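Local coordinates for ethanolamine kinase Pv091845 (Plasmodium vivax, PDB 2QG7), which probably phosphorylates ethanolamine with ATP, the first step in making phosphatidylethanolamine from ethanolamine, at residues E71-Y76 with M95-K100; R360-A365 with Q411-C416; E386-I391 with Q405-I410. All blocks are in the same frame, centred on the assembly; numbering follows the deposited sequence.

From the N terminus, helix 65-75 packs across the C-terminal end of helix 84-98, and contact 1 closes this short loop ahead of the five-stranded antiparallel sheet. The chain then builds that sheet and the first helices of the C-terminal part before contact 2 opens at 360-365. Contact 3 joins 386-391 to 405-410 within the excursion that ends when 411-416 returns to 360-365, so the smaller loop lies wholly inside the larger one. Contacts 2 and 3, with centres about 10 Å apart, touch through Tyr414 with Glu387 and Arg360 with Glu409. Contact 1 lies across the chain's centre, about 41 Å from contact 2 between centres.

Contact 1 (E71-Y76 with M95-K100); sequences ELLKKY and MLHYGK
Leu73 pushes its CD1 methyl into the angle between His97 and Tyr98, two consecutive residues near the end of helix 84-98. That single branch lies 3.8 Å from His97 CB and also 3.8 Å from Tyr98 CE1; it meets the imidazole at its edge, near the ring plane, and the phenol ring obliquely. The leucine runs past both partners in the opposite direction, and this one methyl at its end does all the touching. His97 has CG anti to its backbone N (chi1 177°), whereas Tyr98 has CG beside the N (chi1 -71°); the two rings consequently lie next to each other, with His97 ND1 above the rim of the tyrosine face. Lys74 adds a more exposed, polar margin. Its chain bends at chi2 (-83°) and then extends, which carries CE to 3.4 Å from Tyr98 OH and lets NZ make a weak hydrogen bond to the same oxygen, also at 3.4 Å. Tyr90 OH, of the same helix 84-98, is hydrogen-bonded to Leu73 O. Tyr98 also stacks on Phe174, a residue of edge strand 170-174, linking helix 84-98 to the five-stranded sheet. The contact belongs to a pair of N-terminal helices, 65-75 and 84-98, packed across one another beside the five-stranded sheet of this choline/ethanolamine kinase, a family related to the protein kinases.

Contact 2 (R360-A365 with Q411-C416); sequences RAYDIA and QPFYIC
This is a buried, apolar contact between the starts of two helices, 360-369 and 413-430, in the C-terminal part of the kinase-like fold. Phe413 is the side chain with the largest share, laying its ring against the first turn of helix 360-369. Ala361 CB sits over one ring face, displaced toward the rim, in a CH-pi contact 3.9 Å from the centroid. Over a face too lies the backbone N of Tyr362, 3.5 Å from Phe413 CD2, while Tyr362 CB is 3.6 Å from the same carbon. One turn on, Ala365 CB fits between Phe413 CB, at 3.7 Å, and a face of the Tyr414 ring. The small alanines let the backbones come close: the CA atoms of Ala365 and Tyr414 are only 5.2 Å apart. With chi1 at 180°, the Tyr362 ring is directed along the flank of helix 413-430, where Cys416 SG makes an oblique sulfur-aromatic contact 3.9 Å from Tyr362 CD1. Leu236, Trp237 and Ile240 of helix 236-251 pack on Cys416, and Arg360, just after strand 356-359, is joined through the backbone to Pro289, beside strand 290-293.

Contact 3 (E386-I391 with Q405-I410); sequences EEYHFI and QLIREI
Two helices joined by a short connection, 384-395 and 400-410, pack here as a steeply crossed pair: the axes of the short segments approach to 10.0 Å, their N-to-C directions at 114°. Ile391 and Ile407 form the middle of the interface. The CD1 methyl of Ile391 reaches Ile407 CG1 at 3.8 Å, and the same methyl approaches Ile410 CD1 more loosely. Its other branch serves a different neighbour: CG2, anti to the backbone N while CG1 stands beside it (chi1 -71°), meets Leu406 CD2 at 3.7 Å. One isoleucine thus spreads over three residues of the opposing helix.

Ile407 also branches between partners. Its CD1 lies in the plane of the Tyr388 ring, at the edge, 3.8 Å from CD1 of that tyrosine, so the ring is touched by its rim. Its CG2 methyl instead comes to 3.6 Å from OE1 of Glu387.

The helices belong to the helical part of a choline/ethanolamine kinase fold, related to the protein kinases, and the carboxylate of Glu387 ties this pair to the next helix. Extended beyond CG, the glutamate chain places its group beside apolar methyls, with CD 4.1 Å from Ile410 CD1. OE2 is hydrogen-bonded to Tyr414 OH of helix 413-430, a bond that gives the buried carboxylate a polar partner and, if it is ionised, would help to stabilise the charge amid the methyls. Ile410 has CG1 between the backbone N and the carbonyl carbon (chi1 64°), and with the extended chi2 this brings CD1 to Glu387. On the side of Ile410 and Leu406, helix 360-369 adds to the packing: Ala361 and Phe368 touch Ile410, and Arg360 touches Leu406 while forming a salt bridge with Glu409.

Contact 1 (E71-Y76 with M95-K100)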
loop_
_atom_site.group_PDB
_atom_site.type_symbol
_atom_site.label_atom_id
_atom_site.label_comp_id
_atom_site.label_asym_id
_atom_site.label_seq_id
_atom_site.Cartn_x
_atom_site.Cartn_y
_atom_site.Cartn_z
ATOM N N GLU D 71 -28.295 30.527 17.361
ATOM C CA GLU D 71 -27.634 31.163 16.194
ATOM C C GLU D 71 -26.146 30.813 15.977
ATOM O O GLU D 71 -25.632 30.927 14.851
ATOM C CB GLU D 71 -27.878 32.687 16.132
ATOM C CG GLU D 71 -27.568 33.445 17.420
ATOM C CD GLU D 71 -28.033 34.899 17.398
ATOM O OE1 GLU D 71 -28.950 35.229 18.211
ATOM O OE2 GLU D 71 -27.484 35.713 16.590
ATOM N N LEU D 72 -25.465 30.378 17.035
ATOM C CA LEU D 72 -24.071 29.896 16.912
ATOM C C LEU D 72 -23.995 28.509 16.282
ATOM O O LEU D 72 -23.037 28.204 15.580
ATOM C CB LEU D 72 -23.316 29.912 18.264
ATOM C CG LEU D 72 -23.025 31.269 18.949
ATOM C CD1 LEU D 72 -22.467 31.088 20.378
ATOM C CD2 LEU D 72 -22.138 32.172 18.074
ATOM N N LEU D 73 -25.012 27.687 16.535
ATOM C CA LEU D 73 -25.122 26.351 15.931
ATOM C C LEU D 73 -25.417 26.423 14.451
ATOM O O LEU D 73 -24.996 25.550 13.695
ATOM C CB LEU D 73 -26.198 25.508 16.618
ATOM C CG LEU D 73 -25.834 24.900 17.972
ATOM C CD1 LEU D 73 -27.095 24.389 18.672
ATOM C CD2 LEU D 73 -24.829 23.809 17.828
ATOM N N LYS D 74 -26.156 27.458 14.059
ATOM C CA LYS D 74 -26.546 27.696 12.666
ATOM C C LYS D 74 -25.421 28.364 11.885
ATOM O O LYS D 74 -25.294 28.159 10.678
ATOM C CB LYS D 74 -27.793 28.585 12.603
ATOM C CG LYS D 74 -29.020 28.005 13.284
ATOM C CD LYS D 74 -29.775 27.029 12.354
ATOM C CE LYS D 74 -30.745 26.180 13.252
ATOM N NZ LYS D 74 -31.449 25.210 12.333
ATOM N N LYS D 75 -24.608 29.162 12.572
ATOM C CA LYS D 75 -23.501 29.845 11.910
ATOM C C LYS D 75 -22.264 28.970 11.681
ATOM O O LYS D 75 -21.544 29.187 10.709
ATOM C CB LYS D 75 -23.131 31.145 12.642
ATOM C CG LYS D 75 -22.078 32.034 11.878
ATOM C CD LYS D 75 -22.191 33.505 12.282
ATOM C CE LYS D 75 -21.338 33.822 13.489
ATOM N NZ LYS D 75 -21.317 35.301 13.748
ATOM N N TYR D 76 -22.022 27.998 12.569
ATOM C CA TYR D 76 -20.798 27.172 12.517
ATOM C C TYR D 76 -21.115 25.707 12.312
ATOM O O TYR D 76 -21.219 24.935 13.262
ATOM C CB TYR D 76 -19.919 27.390 13.765
ATOM C CG TYR D 76 -19.462 28.830 13.892
ATOM C CD1 TYR D 76 -20.114 29.703 14.746
ATOM C CD2 TYR D 76 -18.408 29.325 13.113
ATOM C CE1 TYR D 76 -19.729 31.029 14.846
ATOM C CE2 TYR D 76 -18.004 30.659 13.205
ATOM C CZ TYR D 76 -18.676 31.506 14.076
ATOM O OH TYR D 76 -18.313 32.835 14.185
ATOM N N MET D 95 -26.834 20.036 22.801
ATOM C CA MET D 95 -27.698 19.556 23.878
ATOM C C MET D 95 -28.672 20.612 24.421
ATOM O O MET D 95 -29.746 20.290 24.944
ATOM C CB MET D 95 -26.850 18.971 25.033
ATOM C CG MET D 95 -26.083 17.656 24.684
ATOM S SD MET D 95 -27.016 16.357 23.796
ATOM C CE MET D 95 -28.405 15.941 24.940
ATOM N N LEU D 96 -28.282 21.873 24.330
ATOM C CA LEU D 96 -29.099 22.943 24.872
ATOM C C LEU D 96 -30.272 23.292 23.947
ATOM O O LEU D 96 -31.383 23.544 24.423
ATOM C CB LEU D 96 -28.231 24.182 25.174
ATOM C CG LEU D 96 -28.851 25.485 25.723
ATOM C CD1 LEU D 96 -29.442 25.334 27.145
ATOM C CD2 LEU D 96 -27.807 26.577 25.684
ATOM N N HIS D 97 -30.016 23.314 22.638
ATOM C CA HIS D 97 -31.011 23.708 21.648
ATOM C C HIS D 97 -31.686 22.479 21.037
ATOM O O HIS D 97 -32.904 22.289 21.176
ATOM C CB HIS D 97 -30.364 24.584 20.557
ATOM C CG HIS D 97 -31.305 24.987 19.461
ATOM N ND1 HIS D 97 -30.999 24.842 18.121
ATOM C CD2 HIS D 97 -32.558 25.513 19.506
ATOM C CE1 HIS D 97 -32.014 25.264 17.385
ATOM N NE2 HIS D 97 -32.972 25.679 18.201
ATOM N N TYR D 98 -30.892 21.643 20.368
ATOM C CA TYR D 98 -31.423 20.481 19.645
ATOM C C TYR D 98 -31.984 19.393 20.585
ATOM O O TYR D 98 -33.089 18.875 20.365
ATOM C CB TYR D 98 -30.357 19.917 18.684
ATOM C CG TYR D 98 -30.083 20.800 17.493
ATOM C CD1 TYR D 98 -28.773 21.181 17.168
ATOM C CD2 TYR D 98 -31.140 21.258 16.668
ATOM C CE1 TYR D 98 -28.504 22.005 16.054
ATOM C CE2 TYR D 98 -30.887 22.082 15.543
ATOM C CZ TYR D 98 -29.565 22.459 15.246
ATOM O OH TYR D 98 -29.303 23.267 14.145
ATOM N N GLY D 99 -31.211 19.082 21.627
ATOM C CA GLY D 99 -31.562 18.081 22.612
ATOM C C GLY D 99 -32.142 18.682 23.874
ATOM O O GLY D 99 -31.793 18.274 24.978
ATOM N N LYS D 100 -33.045 19.642 23.697
ATOM C CA LYS D 100 -33.657 20.380 24.808
ATOM C C LYS D 100 -34.643 19.520 25.599
ATOM O O LYS D 100 -34.729 19.639 26.824
ATOM C CB LYS D 100 -34.339 21.651 24.294
ATOM C CG LYS D 100 -35.259 21.408 23.110
ATOM C CD LYS D 100 -36.104 22.621 22.797
ATOM C CE LYS D 100 -37.256 22.244 21.835
ATOM N NZ LYS D 100 -38.066 23.450 21.427
#

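Contact 2 (R360-A365 with Q411-C416)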
loop_
_atom_site.group_PDB
_atom_site.type_symbol
_atom_site.label_atom_id
_atom_site.label_comp_id
_atom_site.label_asym_id
_atom_site.label_seq_id
_atom_site.Cartn_x
_atom_site.Cartn_y
_atom_site.Cartn_z
ATOM N N ARG D 360 -27.774 -8.936 -2.209
ATOM C CA ARG D 360 -27.345 -9.491 -0.945
ATOM C C ARG D 360 -25.943 -10.007 -1.022
ATOM O O ARG D 360 -25.253 -10.108 0.011
ATOM C CB ARG D 360 -28.308 -10.592 -0.442
ATOM C CG ARG D 360 -28.512 -11.784 -1.384
ATOM C CD ARG D 360 -28.912 -13.050 -0.647
ATOM N NE ARG D 360 -28.936 -14.241 -1.518
ATOM C CZ ARG D 360 -29.348 -15.475 -1.171
ATOM N NH1 ARG D 360 -29.809 -15.725 0.058
ATOM N NH2 ARG D 360 -29.309 -16.478 -2.065
ATOM N N ALA D 361 -25.517 -10.356 -2.231
ATOM C CA ALA D 361 -24.193 -10.934 -2.447
ATOM C C ALA D 361 -23.099 -9.844 -2.377
ATOM O O ALA D 361 -21.987 -10.122 -1.910
ATOM C CB ALA D 361 -24.142 -11.669 -3.732
ATOM N N TYR D 362 -23.428 -8.612 -2.795
ATOM C CA TYR D 362 -22.553 -7.470 -2.535
ATOM C C TYR D 362 -22.170 -7.254 -1.039
ATOM O O TYR D 362 -20.989 -7.063 -0.721
ATOM C CB TYR D 362 -23.145 -6.203 -3.096
ATOM C CG TYR D 362 -22.264 -5.037 -2.836
ATOM C CD1 TYR D 362 -21.176 -4.745 -3.685
ATOM C CD2 TYR D 362 -22.486 -4.215 -1.722
ATOM C CE1 TYR D 362 -20.348 -3.646 -3.444
ATOM C CE2 TYR D 362 -21.637 -3.123 -1.449
ATOM C CZ TYR D 362 -20.582 -2.842 -2.325
ATOM O OH TYR D 362 -19.773 -1.762 -2.039
ATOM N N ASP D 363 -23.167 -7.285 -0.149
ATOM C CA ASP D 363 -22.951 -7.049 1.264
ATOM C C ASP D 363 -22.092 -8.105 1.935
ATOM O O ASP D 363 -21.338 -7.797 2.848
ATOM C CB ASP D 363 -24.293 -6.928 1.977
ATOM C CG ASP D 363 -24.299 -5.874 3.087
ATOM O OD1 ASP D 363 -23.365 -5.015 3.148
ATOM O OD2 ASP D 363 -25.266 -5.917 3.883
ATOM N N ILE D 364 -22.190 -9.336 1.484
ATOM C CA ILE D 364 -21.410 -10.431 2.018
ATOM C C ILE D 364 -19.950 -10.415 1.512
ATOM O O ILE D 364 -19.022 -10.580 2.307
ATOM C CB ILE D 364 -22.086 -11.826 1.716
ATOM C CG1 ILE D 364 -23.554 -11.806 2.194
ATOM C CG2 ILE D 364 -21.265 -13.020 2.339
ATOM C CD1 ILE D 364 -24.423 -12.976 1.667
ATOM N N ALA D 365 -19.761 -10.224 0.211
ATOM C CA ALA D 365 -18.434 -10.146 -0.396
ATOM C C ALA D 365 -17.669 -8.885 0.048
ATOM O O ALA D 365 -16.453 -8.935 0.252
ATOM C CB ALA D 365 -18.536 -10.225 -1.930
ATOM N N GLN D 411 -19.129 -14.379 -5.533
ATOM C CA GLN D 411 -17.750 -14.467 -6.037
ATOM C C GLN D 411 -17.314 -13.279 -6.943
ATOM O O GLN D 411 -16.255 -12.717 -6.737
ATOM C CB GLN D 411 -17.544 -15.855 -6.679
ATOM C CG GLN D 411 -16.267 -16.509 -6.333
ATOM C CD GLN D 411 -16.102 -16.788 -4.888
ATOM O OE1 GLN D 411 -15.001 -16.655 -4.329
ATOM N NE2 GLN D 411 -17.181 -17.228 -4.260
ATOM N N PRO D 412 -18.148 -12.863 -7.908
ATOM C CA PRO D 412 -17.766 -11.654 -8.647
ATOM C C PRO D 412 -17.997 -10.306 -7.919
ATOM O O PRO D 412 -17.631 -9.255 -8.458
ATOM C CB PRO D 412 -18.698 -11.701 -9.863
ATOM C CG PRO D 412 -19.925 -12.458 -9.384
ATOM C CD PRO D 412 -19.426 -13.456 -8.386
ATOM N N PHE D 413 -18.659 -10.309 -6.759
ATOM C CA PHE D 413 -18.951 -9.074 -6.027
ATOM C C PHE D 413 -17.730 -8.612 -5.218
ATOM O O PHE D 413 -17.693 -7.471 -4.751
ATOM C CB PHE D 413 -20.176 -9.233 -5.105
ATOM C CG PHE D 413 -21.474 -9.277 -5.840
ATOM C CD1 PHE D 413 -21.952 -10.483 -6.371
ATOM C CD2 PHE D 413 -22.228 -8.114 -6.018
ATOM C CE1 PHE D 413 -23.127 -10.518 -7.033
ATOM C CE2 PHE D 413 -23.447 -8.141 -6.708
ATOM C CZ PHE D 413 -23.879 -9.331 -7.224
ATOM N N TYR D 414 -16.752 -9.499 -5.070
ATOM C CA TYR D 414 -15.474 -9.155 -4.497
ATOM C C TYR D 414 -14.813 -7.975 -5.249
ATOM O O TYR D 414 -14.440 -6.940 -4.642
ATOM C CB TYR D 414 -14.583 -10.359 -4.565
ATOM C CG TYR D 414 -14.657 -11.286 -3.388
ATOM C CD1 TYR D 414 -13.928 -11.007 -2.224
ATOM C CD2 TYR D 414 -15.416 -12.477 -3.445
ATOM C CE1 TYR D 414 -13.951 -11.855 -1.148
ATOM C CE2 TYR D 414 -15.443 -13.359 -2.351
ATOM C CZ TYR D 414 -14.702 -13.035 -1.218
ATOM O OH TYR D 414 -14.705 -13.855 -0.137
ATOM N N ILE D 415 -14.703 -8.143 -6.570
ATOM C CA ILE D 415 -14.211 -7.101 -7.473
ATOM C C ILE D 415 -15.095 -5.871 -7.523
ATOM O O ILE D 415 -14.614 -4.750 -7.677
ATOM C CB ILE D 415 -14.033 -7.616 -8.926
ATOM C CG1 ILE D 415 -12.966 -8.736 -8.973
ATOM C CG2 ILE D 415 -13.565 -6.458 -9.841
ATOM C CD1 ILE D 415 -13.218 -9.622 -10.189
ATOM N N CYS D 416 -16.383 -6.097 -7.439
ATOM C CA CYS D 416 -17.374 -5.016 -7.401
ATOM C C CYS D 416 -17.186 -4.089 -6.143
ATOM O O CYS D 416 -17.265 -2.865 -6.198
ATOM C CB CYS D 416 -18.768 -5.670 -7.403
ATOM S SG CYS D 416 -20.060 -4.476 -7.453
#

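Contact 3 (E386-I391 with Q405-I410)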
loop_
_atom_site.group_PDB
_atom_site.type_symbol
_atom_site.label_atom_id
_atom_site.label_comp_id
_atom_site.label_asym_id
_atom_site.label_seq_id
_atom_site.Cartn_x
_atom_site.Cartn_y
_atom_site.Cartn_z
ATOM N N GLU D 386 -14.006 -21.054 4.863
ATOM C CA GLU D 386 -14.411 -19.939 5.712
ATOM C C GLU D 386 -15.629 -19.211 5.171
ATOM O O GLU D 386 -16.457 -18.734 5.946
ATOM C CB GLU D 386 -13.270 -18.976 5.900
ATOM C CG GLU D 386 -12.136 -19.511 6.697
ATOM C CD GLU D 386 -10.990 -18.517 6.794
ATOM O OE1 GLU D 386 -11.210 -17.324 7.157
ATOM O OE2 GLU D 386 -9.848 -18.946 6.507
ATOM N N GLU D 387 -15.742 -19.109 3.855
ATOM C CA GLU D 387 -16.951 -18.579 3.254
ATOM C C GLU D 387 -18.183 -19.458 3.591
ATOM O O GLU D 387 -19.306 -18.962 3.806
ATOM C CB GLU D 387 -16.788 -18.485 1.748
ATOM C CG GLU D 387 -15.769 -17.484 1.303
ATOM C CD GLU D 387 -15.674 -17.340 -0.219
ATOM O OE1 GLU D 387 -16.153 -18.238 -0.955
ATOM O OE2 GLU D 387 -15.076 -16.328 -0.684
ATOM N N TYR D 388 -17.947 -20.773 3.604
ATOM C CA TYR D 388 -18.951 -21.773 3.916
ATOM C C TYR D 388 -19.503 -21.629 5.359
ATOM O O TYR D 388 -20.730 -21.586 5.572
ATOM C CB TYR D 388 -18.326 -23.159 3.696
ATOM C CG TYR D 388 -19.293 -24.305 3.738
ATOM C CD1 TYR D 388 -19.971 -24.706 2.586
ATOM C CD2 TYR D 388 -19.533 -24.992 4.945
ATOM C CE1 TYR D 388 -20.857 -25.764 2.618
ATOM C CE2 TYR D 388 -20.442 -26.050 4.991
ATOM C CZ TYR D 388 -21.091 -26.431 3.818
ATOM O OH TYR D 388 -21.976 -27.485 3.862
ATOM N N HIS D 389 -18.596 -21.568 6.334
ATOM C CA HIS D 389 -18.981 -21.420 7.710
ATOM C C HIS D 389 -19.866 -20.192 7.959
ATOM O O HIS D 389 -20.765 -20.254 8.762
ATOM C CB HIS D 389 -17.751 -21.436 8.634
ATOM C CG HIS D 389 -18.098 -21.505 10.098
ATOM N ND1 HIS D 389 -18.127 -20.393 10.913
ATOM C CD2 HIS D 389 -18.478 -22.547 10.882
ATOM C CE1 HIS D 389 -18.482 -20.748 12.139
ATOM N NE2 HIS D 389 -18.693 -22.051 12.150
ATOM N N PHE D 390 -19.617 -19.082 7.274
ATOM C CA PHE D 390 -20.401 -17.848 7.454
ATOM C C PHE D 390 -21.800 -17.989 6.859
ATOM O O PHE D 390 -22.819 -17.586 7.450
ATOM C CB PHE D 390 -19.670 -16.668 6.781
ATOM C CG PHE D 390 -20.356 -15.313 6.950
ATOM C CD1 PHE D 390 -19.999 -14.451 7.992
ATOM C CD2 PHE D 390 -21.315 -14.869 6.032
ATOM C CE1 PHE D 390 -20.589 -13.200 8.116
ATOM C CE2 PHE D 390 -21.925 -13.609 6.175
ATOM C CZ PHE D 390 -21.567 -12.778 7.205
ATOM N N ILE D 391 -21.812 -18.538 5.652
ATOM C CA ILE D 391 -23.012 -18.634 4.838
ATOM C C ILE D 391 -23.979 -19.671 5.423
ATOM O O ILE D 391 -25.188 -19.518 5.319
ATOM C CB ILE D 391 -22.654 -18.896 3.363
ATOM C CG1 ILE D 391 -22.033 -17.603 2.779
ATOM C CG2 ILE D 391 -23.889 -19.332 2.563
ATOM C CD1 ILE D 391 -21.435 -17.705 1.407
ATOM N N GLN D 405 -24.306 -22.657 -3.300
ATOM C CA GLN D 405 -24.907 -21.935 -4.375
ATOM C C GLN D 405 -24.800 -20.442 -4.076
ATOM O O GLN D 405 -24.752 -19.609 -5.011
ATOM C CB GLN D 405 -26.364 -22.382 -4.469
ATOM C CG GLN D 405 -27.068 -21.972 -5.714
ATOM C CD GLN D 405 -28.181 -22.933 -6.104
ATOM O OE1 GLN D 405 -28.578 -23.857 -5.299
ATOM N NE2 GLN D 405 -28.705 -22.715 -7.357
ATOM N N LEU D 406 -24.803 -20.093 -2.783
ATOM C CA LEU D 406 -24.599 -18.703 -2.405
ATOM C C LEU D 406 -23.081 -18.349 -2.421
ATOM O O LEU D 406 -22.711 -17.209 -2.718
ATOM C CB LEU D 406 -25.289 -18.362 -1.070
ATOM C CG LEU D 406 -25.183 -16.941 -0.478
ATOM C CD1 LEU D 406 -25.553 -15.774 -1.456
ATOM C CD2 LEU D 406 -26.020 -16.830 0.771
ATOM N N ILE D 407 -22.236 -19.339 -2.122
ATOM C CA ILE D 407 -20.794 -19.239 -2.364
ATOM C C ILE D 407 -20.451 -18.767 -3.808
ATOM O O ILE D 407 -19.741 -17.777 -3.978
ATOM C CB ILE D 407 -20.049 -20.542 -1.974
ATOM C CG1 ILE D 407 -20.109 -20.760 -0.462
ATOM C CG2 ILE D 407 -18.618 -20.467 -2.373
ATOM C CD1 ILE D 407 -19.310 -22.014 0.019
ATOM N N ARG D 408 -21.010 -19.434 -4.816
ATOM C CA ARG D 408 -20.862 -19.046 -6.206
ATOM C C ARG D 408 -21.351 -17.629 -6.497
ATOM O O ARG D 408 -20.767 -16.920 -7.332
ATOM C CB ARG D 408 -21.653 -20.029 -7.112
ATOM C CG ARG D 408 -21.043 -21.439 -7.272
ATOM C CD ARG D 408 -20.253 -21.548 -8.577
ATOM N NE ARG D 408 -21.122 -21.427 -9.768
ATOM C CZ ARG D 408 -20.721 -21.681 -11.022
ATOM N NH1 ARG D 408 -21.578 -21.546 -12.034
ATOM N NH2 ARG D 408 -19.457 -22.069 -11.273
ATOM N N GLU D 409 -22.465 -17.258 -5.859
ATOM C CA GLU D 409 -23.168 -16.003 -6.122
ATOM C C GLU D 409 -22.364 -14.774 -5.700
ATOM O O GLU D 409 -22.480 -13.705 -6.317
ATOM C CB GLU D 409 -24.491 -16.026 -5.375
ATOM C CG GLU D 409 -25.513 -15.004 -5.836
ATOM C CD GLU D 409 -26.757 -15.031 -4.918
ATOM O OE1 GLU D 409 -27.478 -16.067 -4.942
ATOM O OE2 GLU D 409 -27.039 -14.024 -4.202
ATOM N N ILE D 410 -21.566 -14.923 -4.633
ATOM C CA ILE D 410 -20.891 -13.763 -4.009
ATOM C C ILE D 410 -19.567 -13.442 -4.702
ATOM O O ILE D 410 -18.993 -12.361 -4.516
ATOM C CB ILE D 410 -20.652 -13.923 -2.471
ATOM C CG1 ILE D 410 -19.706 -15.088 -2.170
ATOM C CG2 ILE D 410 -21.972 -14.079 -1.739
ATOM C CD1 ILE D 410 -19.043 -15.016 -0.801
#